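Local coordinates for protein inactive glucansucrase (Lactobacillus reuteri, PDB 5JBD) that is named an inactive glucansucrase and belongs to glycoside hydrolase family 70, whose members are built around a TIM-type barrel with further domains attached, at residues G536-G542 / Y612-P618; Q549-N555 / I596-K602; N567-T571 / S583-A587. All coordinates share one frame; numbering follows the deposited sequence.

Contact 1 (G536-G542 / Y612-P618); sequences GMAVLVG and YLGVWVP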
ATOM      1  N   GLY A 536      -7.522   1.127 -37.126  1.00 23.00           N
ATOM      2  CA  GLY A 536      -6.939  -0.202 -36.964  1.00 22.72           C
ATOM      3  C   GLY A 536      -5.417  -0.136 -36.842  1.00 22.97           C
ATOM      4  O   GLY A 536      -4.802   0.911 -37.032  1.00 23.70           O
ATOM      5  N   MET A 537      -4.814  -1.272 -36.516  1.00 23.68           N
ATOM      6  CA  MET A 537      -3.375  -1.350 -36.205  1.00 25.13           C
ATOM      7  C   MET A 537      -2.913  -2.808 -36.289  1.00 25.01           C
ATOM      8  O   MET A 537      -3.684  -3.728 -36.022  1.00 22.69           O
ATOM      9  CB  MET A 537      -3.102  -0.767 -34.793  1.00 24.87           C
ATOM     10  CG  MET A 537      -1.648  -0.819 -34.300  1.00 23.90           C
ATOM     11  SD  MET A 537      -1.402  -0.250 -32.591  1.00 24.74           S
ATOM     12  CE  MET A 537      -1.358   1.521 -32.835  1.00 24.03           C
ATOM     13  N   ALA A 538      -1.652  -2.997 -36.676  1.00 26.09           N
ATOM     14  CA  ALA A 538      -0.970  -4.285 -36.553  1.00 25.31           C
ATOM     15  C   ALA A 538       0.235  -4.112 -35.644  1.00 24.37           C
ATOM     16  O   ALA A 538       1.065  -3.231 -35.862  1.00 24.00           O
ATOM     17  CB  ALA A 538      -0.533  -4.793 -37.916  1.00 25.11           C
ATOM     18  N   VAL A 539       0.314  -4.958 -34.620  1.00 24.63           N
ATOM     19  CA  VAL A 539       1.447  -5.024 -33.713  1.00 24.86           C
ATOM     20  C   VAL A 539       2.127  -6.400 -33.867  1.00 25.18           C
ATOM     21  O   VAL A 539       1.496  -7.435 -33.664  1.00 24.23           O
ATOM     22  CB  VAL A 539       0.975  -4.821 -32.263  1.00 25.53           C
ATOM     23  CG1 VAL A 539       2.110  -5.060 -31.269  1.00 25.81           C
ATOM     24  CG2 VAL A 539       0.397  -3.424 -32.101  1.00 25.44           C
ATOM     25  N   LEU A 540       3.407  -6.388 -34.219  1.00 23.64           N
ATOM     26  CA  LEU A 540       4.208  -7.605 -34.415  1.00 24.67           C
ATOM     27  C   LEU A 540       5.197  -7.717 -33.276  1.00 24.57           C
ATOM     28  O   LEU A 540       6.027  -6.830 -33.101  1.00 26.05           O
ATOM     29  CB  LEU A 540       4.954  -7.558 -35.750  1.00 25.65           C
ATOM     30  CG  LEU A 540       4.227  -8.112 -36.969  1.00 28.47           C
ATOM     31  CD1 LEU A 540       2.845  -7.509 -37.128  1.00 30.62           C
ATOM     32  CD2 LEU A 540       5.057  -7.905 -38.228  1.00 29.59           C
ATOM     33  N   VAL A 541       5.124  -8.810 -32.520  1.00 23.72           N
ATOM     34  CA  VAL A 541       5.995  -9.027 -31.393  1.00 24.07           C
ATOM     35  C   VAL A 541       6.575 -10.436 -31.401  1.00 26.05           C
ATOM     36  O   VAL A 541       5.825 -11.415 -31.457  1.00 26.04           O
ATOM     37  CB  VAL A 541       5.230  -8.801 -30.079  1.00 24.61           C
ATOM     38  CG1 VAL A 541       6.101  -9.156 -28.879  1.00 25.29           C
ATOM     39  CG2 VAL A 541       4.758  -7.359 -30.007  1.00 23.96           C
ATOM     40  N   GLY A 542       7.912 -10.521 -31.329  1.00 26.81           N
ATOM     41  CA  GLY A 542       8.645 -11.792 -31.184  1.00 26.78           C
ATOM     42  C   GLY A 542       9.545 -11.776 -29.963  1.00 27.59           C
ATOM     43  O   GLY A 542      10.003 -10.706 -29.559  1.00 27.94           O
ATOM     44  N   TYR A 612      11.649  -9.213 -31.552  1.00 25.19           N
ATOM     45  CA  TYR A 612      11.249  -8.259 -32.592  1.00 24.54           C
ATOM     46  C   TYR A 612      10.083  -7.405 -32.140  1.00 23.64           C
ATOM     47  O   TYR A 612       9.207  -7.889 -31.410  1.00 23.02           O
ATOM     48  CB  TYR A 612      10.864  -8.993 -33.879  1.00 24.64           C
ATOM     49  CG  TYR A 612      10.498  -8.054 -35.034  1.00 24.93           C
ATOM     50  CD1 TYR A 612      11.486  -7.372 -35.750  1.00 25.04           C
ATOM     51  CD2 TYR A 612       9.155  -7.818 -35.378  1.00 24.43           C
ATOM     52  CE1 TYR A 612      11.156  -6.497 -36.781  1.00 24.93           C
ATOM     53  CE2 TYR A 612       8.818  -6.949 -36.406  1.00 23.69           C
ATOM     54  CZ  TYR A 612       9.819  -6.297 -37.112  1.00 25.50           C
ATOM     55  OH  TYR A 612       9.478  -5.439 -38.142  1.00 25.54           O
ATOM     56  N   LEU A 613      10.054  -6.152 -32.613  1.00 23.95           N
ATOM     57  CA  LEU A 613       8.895  -5.262 -32.460  1.00 24.17           C
ATOM     58  C   LEU A 613       8.634  -4.514 -33.759  1.00 24.95           C
ATOM     59  O   LEU A 613       9.550  -3.899 -34.325  1.00 28.27           O
ATOM     60  CB  LEU A 613       9.094  -4.250 -31.307  1.00 24.15           C
ATOM     61  CG  LEU A 613       7.948  -3.234 -31.094  1.00 24.34           C
ATOM     62  CD1 LEU A 613       6.608  -3.933 -30.824  1.00 23.36           C
ATOM     63  CD2 LEU A 613       8.286  -2.256 -29.978  1.00 23.81           C
ATOM     64  N   GLY A 614       7.386  -4.563 -34.228  1.00 23.02           N
ATOM     65  CA  GLY A 614       6.947  -3.743 -35.356  1.00 23.21           C
ATOM     66  C   GLY A 614       5.517  -3.264 -35.156  1.00 22.75           C
ATOM     67  O   GLY A 614       4.687  -4.020 -34.665  1.00 24.00           O
ATOM     68  N   VAL A 615       5.219  -2.030 -35.558  1.00 22.33           N
ATOM     69  CA  VAL A 615       3.858  -1.497 -35.482  1.00 23.06           C
ATOM     70  C   VAL A 615       3.480  -0.735 -36.756  1.00 23.49           C
ATOM     71  O   VAL A 615       4.246   0.152 -37.209  1.00 24.37           O
ATOM     72  CB  VAL A 615       3.689  -0.583 -34.249  1.00 23.32           C
ATOM     73  CG1 VAL A 615       2.225  -0.143 -34.113  1.00 25.00           C
ATOM     74  CG2 VAL A 615       4.161  -1.306 -32.999  1.00 22.00           C
ATOM     75  N   TRP A 616       2.308  -1.064 -37.310  1.00 22.64           N
ATOM     76  CA  TRP A 616       1.800  -0.467 -38.562  1.00 24.30           C
ATOM     77  C   TRP A 616       0.444   0.178 -38.343  1.00 24.79           C
ATOM     78  O   TRP A 616      -0.428  -0.427 -37.709  1.00 24.94           O
ATOM     79  CB  TRP A 616       1.664  -1.536 -39.661  1.00 25.75           C
ATOM     80  CG  TRP A 616       2.996  -2.135 -40.010  1.00 26.77           C
ATOM     81  CD1 TRP A 616       3.580  -3.216 -39.439  1.00 26.92           C
ATOM     82  CD2 TRP A 616       3.931  -1.626 -40.959  1.00 28.85           C
ATOM     83  NE1 TRP A 616       4.820  -3.434 -39.988  1.00 28.46           N
ATOM     84  CE2 TRP A 616       5.062  -2.468 -40.926  1.00 28.38           C
ATOM     85  CE3 TRP A 616       3.924  -0.529 -41.841  1.00 30.63           C
ATOM     86  CZ2 TRP A 616       6.179  -2.259 -41.741  1.00 29.86           C
ATOM     87  CZ3 TRP A 616       5.041  -0.321 -42.659  1.00 30.95           C
ATOM     88  CH2 TRP A 616       6.155  -1.180 -42.594  1.00 30.03           C
ATOM     89  N   VAL A 617       0.263   1.386 -38.883  1.00 24.16           N
ATOM     90  CA  VAL A 617      -1.029   2.091 -38.842  1.00 25.00           C
ATOM     91  C   VAL A 617      -1.379   2.699 -40.199  1.00 24.69           C
ATOM     92  O   VAL A 617      -0.481   3.012 -40.978  1.00 25.13           O
ATOM     93  CB  VAL A 617      -1.064   3.211 -37.762  1.00 24.76           C
ATOM     94  CG1 VAL A 617      -0.910   2.609 -36.376  1.00 24.91           C
ATOM     95  CG2 VAL A 617      -0.010   4.283 -38.007  1.00 25.38           C
ATOM     96  N   PRO A 618      -2.675   2.889 -40.478  1.00 24.52           N
ATOM     97  CA  PRO A 618      -3.038   3.541 -41.740  1.00 26.34           C
ATOM     98  C   PRO A 618      -2.411   4.930 -41.949  1.00 27.26           C
ATOM     99  O   PRO A 618      -2.261   5.696 -41.003  1.00 27.77           O
ATOM    100  CB  PRO A 618      -4.568   3.656 -41.651  1.00 25.14           C
ATOM    101  CG  PRO A 618      -4.974   2.536 -40.736  1.00 24.68           C
ATOM    102  CD  PRO A 618      -3.867   2.432 -39.733  1.00 24.53           C
TER
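Leu540 and Gly614 face each other at the closely covered middle of an antiparallel strand pair. Leu540 N gives a hydrogen bond to Gly614 O (2.7 Å), and Gly614 N returns one to Leu540 O; the same pairing continues to Ala538-Trp616 on one side and Gly542-Tyr612 on the other. Because Gly614 carries no side chain, the Tyr612 ring can run over it along the strand; CG of Tyr612 stands anti to the backbone N (chi1 -177°). Leu540 CB meets the edge of this ring, 4.0 Å from Tyr612 CE2. On the same face Ala538 CB and Trp616 CB stand 4.3 Å apart.

The valine pairs of the other face are thinner, Val539 and Val541 each losing only about 20 Å² to the opposite strand. Val539 CG2 and Val615 CG1 are 4.3 Å apart, and Val541 CG2 lies alongside Leu613 CD1 (4.0 Å); helix 446-455 covers this face through Val539 and Leu613. The Met537 chain bends at the sulfur (chi3 -82°), with SD 3.9 Å from Val615 CG1 and CE 3.7 Å from Val617 CG1. At this end Gly536 O is buried against Pro618 CD (3.2 Å) without a polar partner. Neither face is open to solvent: every residue here is buried. Strands joined in this way across a long excursion fit the antiparallel Greek-key beta domain that accompanies the barrel in family 70 and its relatives.

Contact 2 (Q549-N555 / I596-K602); sequences QQSVAIN and ILKVTVK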
ATOM      1  N   GLN A 549      15.715 -14.489 -40.211  1.00 33.30           N
ATOM      2  CA  GLN A 549      15.025 -13.517 -41.052  1.00 32.47           C
ATOM      3  C   GLN A 549      14.050 -14.232 -41.976  1.00 31.57           C
ATOM      4  O   GLN A 549      14.372 -15.302 -42.517  1.00 30.04           O
ATOM      5  CB  GLN A 549      16.007 -12.655 -41.856  1.00 33.10           C
ATOM      6  CG  GLN A 549      15.338 -11.613 -42.749  1.00 33.16           C
ATOM      7  CD  GLN A 549      16.336 -10.605 -43.298  1.00 35.33           C
ATOM      8  OE1 GLN A 549      17.152 -10.927 -44.162  1.00 33.27           O
ATOM      9  NE2 GLN A 549      16.258  -9.376 -42.816  1.00 34.74           N
ATOM     10  N   GLN A 550      12.877 -13.624 -42.153  1.00 29.93           N
ATOM     11  CA  GLN A 550      11.796 -14.191 -42.959  1.00 30.29           C
ATOM     12  C   GLN A 550      10.743 -13.157 -43.305  1.00 30.31           C
ATOM     13  O   GLN A 550      10.665 -12.098 -42.673  1.00 30.01           O
ATOM     14  CB  GLN A 550      11.117 -15.339 -42.205  1.00 29.98           C
ATOM     15  CG  GLN A 550      10.299 -14.907 -40.977  1.00 29.92           C
ATOM     16  CD  GLN A 550      10.070 -16.055 -40.019  1.00 31.07           C
ATOM     17  OE1 GLN A 550       9.047 -16.729 -40.090  1.00 30.50           O
ATOM     18  NE2 GLN A 550      11.052 -16.324 -39.158  1.00 33.42           N
ATOM     19  N   SER A 551       9.912 -13.501 -44.279  1.00 30.14           N
ATOM     20  CA  SER A 551       8.735 -12.721 -44.633  1.00 32.13           C
ATOM     21  C   SER A 551       7.510 -13.292 -43.899  1.00 31.29           C
ATOM     22  O   SER A 551       7.450 -14.493 -43.668  1.00 30.20           O
ATOM     23  CB  SER A 551       8.522 -12.780 -46.137  1.00 35.25           C
ATOM     24  OG  SER A 551       7.441 -11.960 -46.528  1.00 42.34           O
ATOM     25  N   VAL A 552       6.574 -12.419 -43.510  1.00 30.09           N
ATOM     26  CA  VAL A 552       5.325 -12.828 -42.862  1.00 29.29           C
ATOM     27  C   VAL A 552       4.148 -12.093 -43.488  1.00 28.73           C
ATOM     28  O   VAL A 552       4.310 -10.983 -43.988  1.00 28.53           O
ATOM     29  CB  VAL A 552       5.338 -12.565 -41.341  1.00 30.01           C
ATOM     30  CG1 VAL A 552       6.402 -13.428 -40.672  1.00 32.34           C
ATOM     31  CG2 VAL A 552       5.585 -11.095 -41.022  1.00 29.72           C
ATOM     32  N   ALA A 553       2.964 -12.708 -43.414  1.00 27.18           N
ATOM     33  CA  ALA A 553       1.746 -12.162 -44.002  1.00 28.61           C
ATOM     34  C   ALA A 553       0.758 -11.827 -42.879  1.00 29.29           C
ATOM     35  O   ALA A 553       0.325 -12.728 -42.164  1.00 28.40           O
ATOM     36  CB  ALA A 553       1.134 -13.175 -44.957  1.00 29.49           C
ATOM     37  N   ILE A 554       0.432 -10.540 -42.730  1.00 27.77           N
ATOM     38  CA  ILE A 554      -0.481 -10.051 -41.680  1.00 28.41           C
ATOM     39  C   ILE A 554      -1.857  -9.774 -42.278  1.00 26.25           C
ATOM     40  O   ILE A 554      -1.964  -9.049 -43.254  1.00 26.75           O
ATOM     41  CB  ILE A 554       0.016  -8.719 -41.051  1.00 27.87           C
ATOM     42  CG1 ILE A 554       1.508  -8.779 -40.723  1.00 30.17           C
ATOM     43  CG2 ILE A 554      -0.817  -8.357 -39.816  1.00 27.83           C
ATOM     44  CD1 ILE A 554       1.924  -9.978 -39.901  1.00 30.73           C
ATOM     45  N   ASN A 555      -2.907 -10.330 -41.690  1.00 27.16           N
ATOM     46  CA  ASN A 555      -4.254 -10.056 -42.160  1.00 25.69           C
ATOM     47  C   ASN A 555      -4.825  -8.798 -41.501  1.00 26.11           C
ATOM     48  O   ASN A 555      -5.289  -8.844 -40.355  1.00 25.63           O
ATOM     49  CB  ASN A 555      -5.187 -11.238 -41.909  1.00 25.14           C
ATOM     50  CG  ASN A 555      -6.569 -11.009 -42.494  1.00 25.84           C
ATOM     51  OD1 ASN A 555      -6.766 -10.081 -43.288  1.00 26.17           O
ATOM     52  ND2 ASN A 555      -7.520 -11.871 -42.150  1.00 25.61           N
ATOM     53  N   ILE A 596      -4.004  -8.208 -47.059  1.00 30.37           N
ATOM     54  CA  ILE A 596      -2.810  -8.839 -46.484  1.00 30.28           C
ATOM     55  C   ILE A 596      -1.615  -7.901 -46.591  1.00 29.59           C
ATOM     56  O   ILE A 596      -1.339  -7.382 -47.666  1.00 31.31           O
ATOM     57  CB  ILE A 596      -2.460 -10.174 -47.190  1.00 29.95           C
ATOM     58  CG1 ILE A 596      -3.652 -11.132 -47.145  1.00 31.12           C
ATOM     59  CG2 ILE A 596      -1.231 -10.814 -46.554  1.00 31.13           C
ATOM     60  CD1 ILE A 596      -4.194 -11.416 -45.752  1.00 32.00           C
ATOM     61  N   LEU A 597      -0.912  -7.697 -45.478  1.00 30.04           N
ATOM     62  CA  LEU A 597       0.320  -6.912 -45.451  1.00 31.08           C
ATOM     63  C   LEU A 597       1.547  -7.828 -45.321  1.00 30.89           C
ATOM     64  O   LEU A 597       1.627  -8.633 -44.396  1.00 30.75           O
ATOM     65  CB  LEU A 597       0.287  -5.911 -44.287  1.00 30.99           C
ATOM     66  CG  LEU A 597       1.337  -4.802 -44.348  1.00 31.32           C
ATOM     67  CD1 LEU A 597       1.011  -3.828 -45.468  1.00 32.76           C
ATOM     68  CD2 LEU A 597       1.444  -4.077 -43.015  1.00 33.45           C
ATOM     69  N   LYS A 598       2.502  -7.664 -46.233  1.00 33.00           N
ATOM     70  CA  LYS A 598       3.723  -8.480 -46.302  1.00 34.86           C
ATOM     71  C   LYS A 598       4.864  -7.744 -45.623  1.00 32.27           C
ATOM     72  O   LYS A 598       5.216  -6.651 -46.042  1.00 32.93           O
ATOM     73  CB  LYS A 598       4.117  -8.723 -47.793  1.00 38.86           C
ATOM     74  CG  LYS A 598       3.587 -10.024 -48.415  1.00 47.55           C
ATOM     75  CD  LYS A 598       4.604 -11.159 -48.241  1.00 56.40           C
ATOM     76  CE  LYS A 598       3.974 -12.419 -47.685  1.00 57.31           C
ATOM     77  NZ  LYS A 598       4.989 -13.426 -47.288  1.00 61.05           N
ATOM     78  N   VAL A 599       5.472  -8.353 -44.614  1.00 29.10           N
ATOM     79  CA  VAL A 599       6.469  -7.667 -43.796  1.00 29.94           C
ATOM     80  C   VAL A 599       7.695  -8.564 -43.630  1.00 29.18           C
ATOM     81  O   VAL A 599       7.559  -9.785 -43.507  1.00 28.93           O
ATOM     82  CB  VAL A 599       5.877  -7.315 -42.390  1.00 29.36           C
ATOM     83  CG1 VAL A 599       6.895  -6.572 -41.537  1.00 29.81           C
ATOM     84  CG2 VAL A 599       4.607  -6.471 -42.524  1.00 29.99           C
ATOM     85  N   THR A 600       8.876  -7.949 -43.590  1.00 29.07           N
ATOM     86  CA  THR A 600      10.124  -8.651 -43.279  1.00 29.35           C
ATOM     87  C   THR A 600      10.561  -8.457 -41.830  1.00 29.57           C
ATOM     88  O   THR A 600      10.613  -7.325 -41.341  1.00 29.38           O
ATOM     89  CB  THR A 600      11.267  -8.187 -44.210  1.00 31.87           C
ATOM     90  OG1 THR A 600      10.853  -8.340 -45.559  1.00 30.22           O
ATOM     91  CG2 THR A 600      12.538  -8.999 -43.987  1.00 32.09           C
ATOM     92  N   VAL A 601      10.911  -9.563 -41.165  1.00 28.20           N
ATOM     93  CA  VAL A 601      11.232  -9.575 -39.739  1.00 28.58           C
ATOM     94  C   VAL A 601      12.427 -10.466 -39.449  1.00 29.18           C
ATOM     95  O   VAL A 601      12.727 -11.365 -40.225  1.00 29.72           O
ATOM     96  CB  VAL A 601      10.025 -10.073 -38.904  1.00 28.18           C
ATOM     97  CG1 VAL A 601       8.808  -9.164 -39.122  1.00 28.66           C
ATOM     98  CG2 VAL A 601       9.664 -11.521 -39.223  1.00 27.89           C
ATOM     99  N   LYS A 602      13.067 -10.236 -38.307  1.00 30.20           N
ATOM    100  CA  LYS A 602      14.131 -11.102 -37.780  1.00 30.64           C
ATOM    101  C   LYS A 602      14.354 -10.833 -36.301  1.00 30.77           C
ATOM    102  O   LYS A 602      13.838  -9.852 -35.760  1.00 30.24           O
ATOM    103  CB  LYS A 602      15.437 -10.878 -38.534  1.00 34.49           C
ATOM    104  CG  LYS A 602      16.120  -9.549 -38.238  1.00 37.11           C
ATOM    105  CD  LYS A 602      17.316  -9.313 -39.159  1.00 38.96           C
ATOM    106  CE  LYS A 602      18.614  -9.779 -38.526  1.00 41.80           C
ATOM    107  NZ  LYS A 602      19.014  -8.957 -37.340  1.00 40.25           N
TER
HETATM  108  O   HOH W   1       8.322  -9.090 -46.823  1.00 39.60           O
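Ala553 is the small knob of the outward face: its CB sits between Ile596 and Lys598, 3.7 Å from Ile596 CG2 and 4.0 Å from Lys598 CE. Lys598 bends at chi2 and chi3 and folds back over the neighbouring strand, where its NZ donates a hydrogen bond to Ser551 OG (3.0 Å). A water links the same hydroxyl to Thr600 OG1, continuing the polar face. Further along, the extended chain of Gln549 lies across Thr600 CG2 and the side chain of Lys602; its amide NE2 is bonded to Glu584, while Lys602 NZ forms a salt bridge with Glu573.

Branched side chains interlock on the inward face. With Val552 CG1 anti to the carbonyl carbon (chi1 -65°), CG2 falls between backbone N and carbonyl carbon, 3.4 Å from Val599 O, and also touches Val599 CB. The CG1 branch meets Val601 CG2 at 4.0 Å, the two side chains crossing at about a right angle. Ile554 CG1 lies over Leu597 O (3.7 Å) and approaches Val599 CG2. Beneath these shapes run paired backbone bonds at Gln550-Val601, Val552-Val599 and Ile554-Leu597; the strand segments run antiparallel with a twist, 152° between their directions. The two-stranded sheet thus turns Val552, Ile554, Val599 and Val601 toward Leu510 and Ala512 of strand 510-515 and Leu540 of strand 537-542, with Leu597 on Trp616 and Val601 on Tyr612 of strand 612-618.

Contact 3 (N567-T571 / S583-A587); sequences NLIDT and SENPA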
ATOM      1  N   ASN A 567       4.936   2.790 -41.323  1.00 28.91           N
ATOM      2  CA  ASN A 567       5.823   2.075 -40.419  1.00 28.32           C
ATOM      3  C   ASN A 567       6.017   2.923 -39.160  1.00 28.50           C
ATOM      4  O   ASN A 567       6.965   3.714 -39.057  1.00 28.77           O
ATOM      5  CB  ASN A 567       7.166   1.833 -41.130  1.00 29.44           C
ATOM      6  CG  ASN A 567       8.068   0.866 -40.392  1.00 30.29           C
ATOM      7  OD1 ASN A 567       7.829   0.517 -39.250  1.00 29.49           O
ATOM      8  ND2 ASN A 567       9.134   0.425 -41.070  1.00 32.01           N
ATOM      9  N   LEU A 568       5.118   2.754 -38.198  1.00 29.24           N
ATOM     10  CA  LEU A 568       5.149   3.559 -36.970  1.00 28.30           C
ATOM     11  C   LEU A 568       6.376   3.278 -36.111  1.00 29.64           C
ATOM     12  O   LEU A 568       7.048   4.210 -35.654  1.00 31.28           O
ATOM     13  CB  LEU A 568       3.899   3.317 -36.132  1.00 29.30           C
ATOM     14  CG  LEU A 568       3.702   4.279 -34.946  1.00 29.68           C
ATOM     15  CD1 LEU A 568       3.108   5.587 -35.433  1.00 30.56           C
ATOM     16  CD2 LEU A 568       2.794   3.653 -33.907  1.00 30.01           C
ATOM     17  N   ILE A 569       6.626   2.002 -35.843  1.00 27.97           N
ATOM     18  CA  ILE A 569       7.815   1.561 -35.110  1.00 27.84           C
ATOM     19  C   ILE A 569       8.368   0.321 -35.801  1.00 27.49           C
ATOM     20  O   ILE A 569       7.611  -0.585 -36.123  1.00 26.38           O
ATOM     21  CB  ILE A 569       7.502   1.189 -33.641  1.00 27.34           C
ATOM     22  CG1 ILE A 569       6.871   2.375 -32.897  1.00 28.55           C
ATOM     23  CG2 ILE A 569       8.772   0.712 -32.925  1.00 27.33           C
ATOM     24  CD1 ILE A 569       6.437   2.058 -31.481  1.00 28.53           C
ATOM     25  N   ASP A 570       9.687   0.276 -35.983  1.00 28.28           N
ATOM     26  CA  ASP A 570      10.386  -0.907 -36.491  1.00 28.37           C
ATOM     27  C   ASP A 570      11.668  -1.084 -35.671  1.00 28.42           C
ATOM     28  O   ASP A 570      12.133  -0.141 -35.019  1.00 27.31           O
ATOM     29  CB  ASP A 570      10.691  -0.751 -37.991  1.00 29.62           C
ATOM     30  CG  ASP A 570      10.778  -2.097 -38.750  1.00 29.46           C
ATOM     31  OD1 ASP A 570      10.919  -3.170 -38.124  1.00 28.97           O
ATOM     32  OD2 ASP A 570      10.731  -2.065 -40.001  1.00 31.38           O
ATOM     33  N   THR A 571      12.223  -2.293 -35.692  1.00 28.30           N
ATOM     34  CA  THR A 571      13.420  -2.620 -34.910  1.00 28.40           C
ATOM     35  C   THR A 571      14.685  -2.482 -35.778  1.00 29.35           C
ATOM     36  O   THR A 571      14.676  -2.864 -36.951  1.00 30.56           O
ATOM     37  CB  THR A 571      13.305  -4.038 -34.307  1.00 27.75           C
ATOM     38  OG1 THR A 571      12.085  -4.140 -33.553  1.00 26.73           O
ATOM     39  CG2 THR A 571      14.459  -4.352 -33.399  1.00 27.89           C
ATOM     40  N   SER A 583      15.972  -0.100 -40.860  1.00 34.84           N
ATOM     41  CA  SER A 583      15.165  -1.265 -40.509  1.00 35.19           C
ATOM     42  C   SER A 583      14.931  -2.142 -41.749  1.00 33.39           C
ATOM     43  O   SER A 583      15.302  -1.774 -42.869  1.00 33.91           O
ATOM     44  CB  SER A 583      13.828  -0.826 -39.901  1.00 34.07           C
ATOM     45  OG  SER A 583      13.044  -0.133 -40.861  1.00 34.34           O
ATOM     46  N   GLU A 584      14.311  -3.297 -41.538  1.00 32.84           N
ATOM     47  CA  GLU A 584      14.053  -4.254 -42.627  1.00 35.13           C
ATOM     48  C   GLU A 584      12.960  -3.805 -43.587  1.00 34.13           C
ATOM     49  O   GLU A 584      12.892  -4.298 -44.700  1.00 34.08           O
ATOM     50  CB  GLU A 584      13.677  -5.618 -42.063  1.00 35.13           C
ATOM     51  CG  GLU A 584      14.770  -6.274 -41.238  1.00 36.09           C
ATOM     52  CD  GLU A 584      14.233  -7.417 -40.394  1.00 37.12           C
ATOM     53  OE1 GLU A 584      13.564  -7.166 -39.360  1.00 34.99           O
ATOM     54  OE2 GLU A 584      14.480  -8.574 -40.774  1.00 37.85           O
ATOM     55  N   ASN A 585      12.099  -2.885 -43.155  1.00 34.81           N
ATOM     56  CA  ASN A 585      10.957  -2.429 -43.955  1.00 34.18           C
ATOM     57  C   ASN A 585      11.040  -0.922 -44.213  1.00 35.03           C
ATOM     58  O   ASN A 585      11.583  -0.183 -43.388  1.00 35.53           O
ATOM     59  CB  ASN A 585       9.659  -2.752 -43.217  1.00 33.33           C
ATOM     60  CG  ASN A 585       9.558  -4.223 -42.846  1.00 33.26           C
ATOM     61  OD1 ASN A 585       9.196  -5.058 -43.677  1.00 32.80           O
ATOM     62  ND2 ASN A 585       9.878  -4.546 -41.594  1.00 32.07           N
ATOM     63  N   PRO A 586      10.476  -0.457 -45.345  1.00 36.89           N
ATOM     64  CA  PRO A 586      10.481   0.973 -45.672  1.00 38.28           C
ATOM     65  C   PRO A 586       9.379   1.751 -44.915  1.00 38.15           C
ATOM     66  O   PRO A 586       8.639   1.160 -44.111  1.00 34.30           O
ATOM     67  CB  PRO A 586      10.230   0.967 -47.183  1.00 38.13           C
ATOM     68  CG  PRO A 586       9.309  -0.195 -47.366  1.00 38.31           C
ATOM     69  CD  PRO A 586       9.743  -1.234 -46.363  1.00 36.45           C
ATOM     70  N   ALA A 587       9.278   3.058 -45.177  1.00 38.45           N
ATOM     71  CA  ALA A 587       8.359   3.946 -44.441  1.00 38.76           C
ATOM     72  C   ALA A 587       6.878   3.624 -44.662  1.00 37.07           C
ATOM     73  O   ALA A 587       6.050   3.847 -43.771  1.00 35.09           O
ATOM     74  CB  ALA A 587       8.629   5.401 -44.814  1.00 39.22           C
TER
HETATM   75  O   HOH W   2      13.306  -4.340 -38.916  1.00 23.06           O
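Asp570 OD2 is the point on which strand and loop converge. Asn585 ND2 donates to it at 3.1 Å on the syn side, somewhat out of the carboxylate plane, with OD2 in the plane of the Asn585 amide. Asn567 ND2, from the same strand as Asp570, reaches the same oxygen on the anti side, and both donors come from one face of the carboxylate plane. Ser583 OG stands 3.1 Å from Asp570 OD2, and Ser583 CB packs against Asp570 CG. The Asp570 and Asn585 side chains cross at about a right angle, yet their flat groups are only 19° apart.

Asn567 also holds the far end of the loop. Its ND2 gives a second bond to Pro586 O (3.2 Å), approaching above the carbonyl plane, and its backbone N bonds to Ala587 O (2.9 Å). CG of Asn567 anti to the backbone N (chi1 -169°) puts the amide nitrogen between Pro586 O and Asp570 OD2. The strand carries a classic beta bulge here: Leu568 and Ile569 both face Val615 of strand 612-618, between the two polar residues that hold the loop.

In the next shell, Asp570 OD1 takes Thr571 N (2.9 Å) and a weak bond from Tyr612 OH. A water lies near Asp570 OD1 and Thr571 O and accepts from Glu584 N at 3.0 Å. Asn585 ND2 is bonded also to Thr600 O, while Thr571 OG1 bonds to Leu613 O of strand 612-618.

Overall arrangement
The three contacts lie close together in one beta region, their centres 10 to 12 Å apart and about 36 to 45 Å from the centre of the chain. Along the sequence they are nested: contact 3 lies inside the loop closed by contact 2, and contact 2 inside that closed by contact 1. Contacts 1 and 3 share a sheet through neighbouring strands 612-618 and 564-571, whereas contact 2 packs over it, Leu540 CD1 coming 3.8 Å from Ile554 CD1. The loop 583-587 bridges the layers, with Glu584 OE2 3.2 Å from Lys602 CG. The group lies in the beta domain, apart from the calcium site formed by Glu237, Asp243, Asn287 and Asn751.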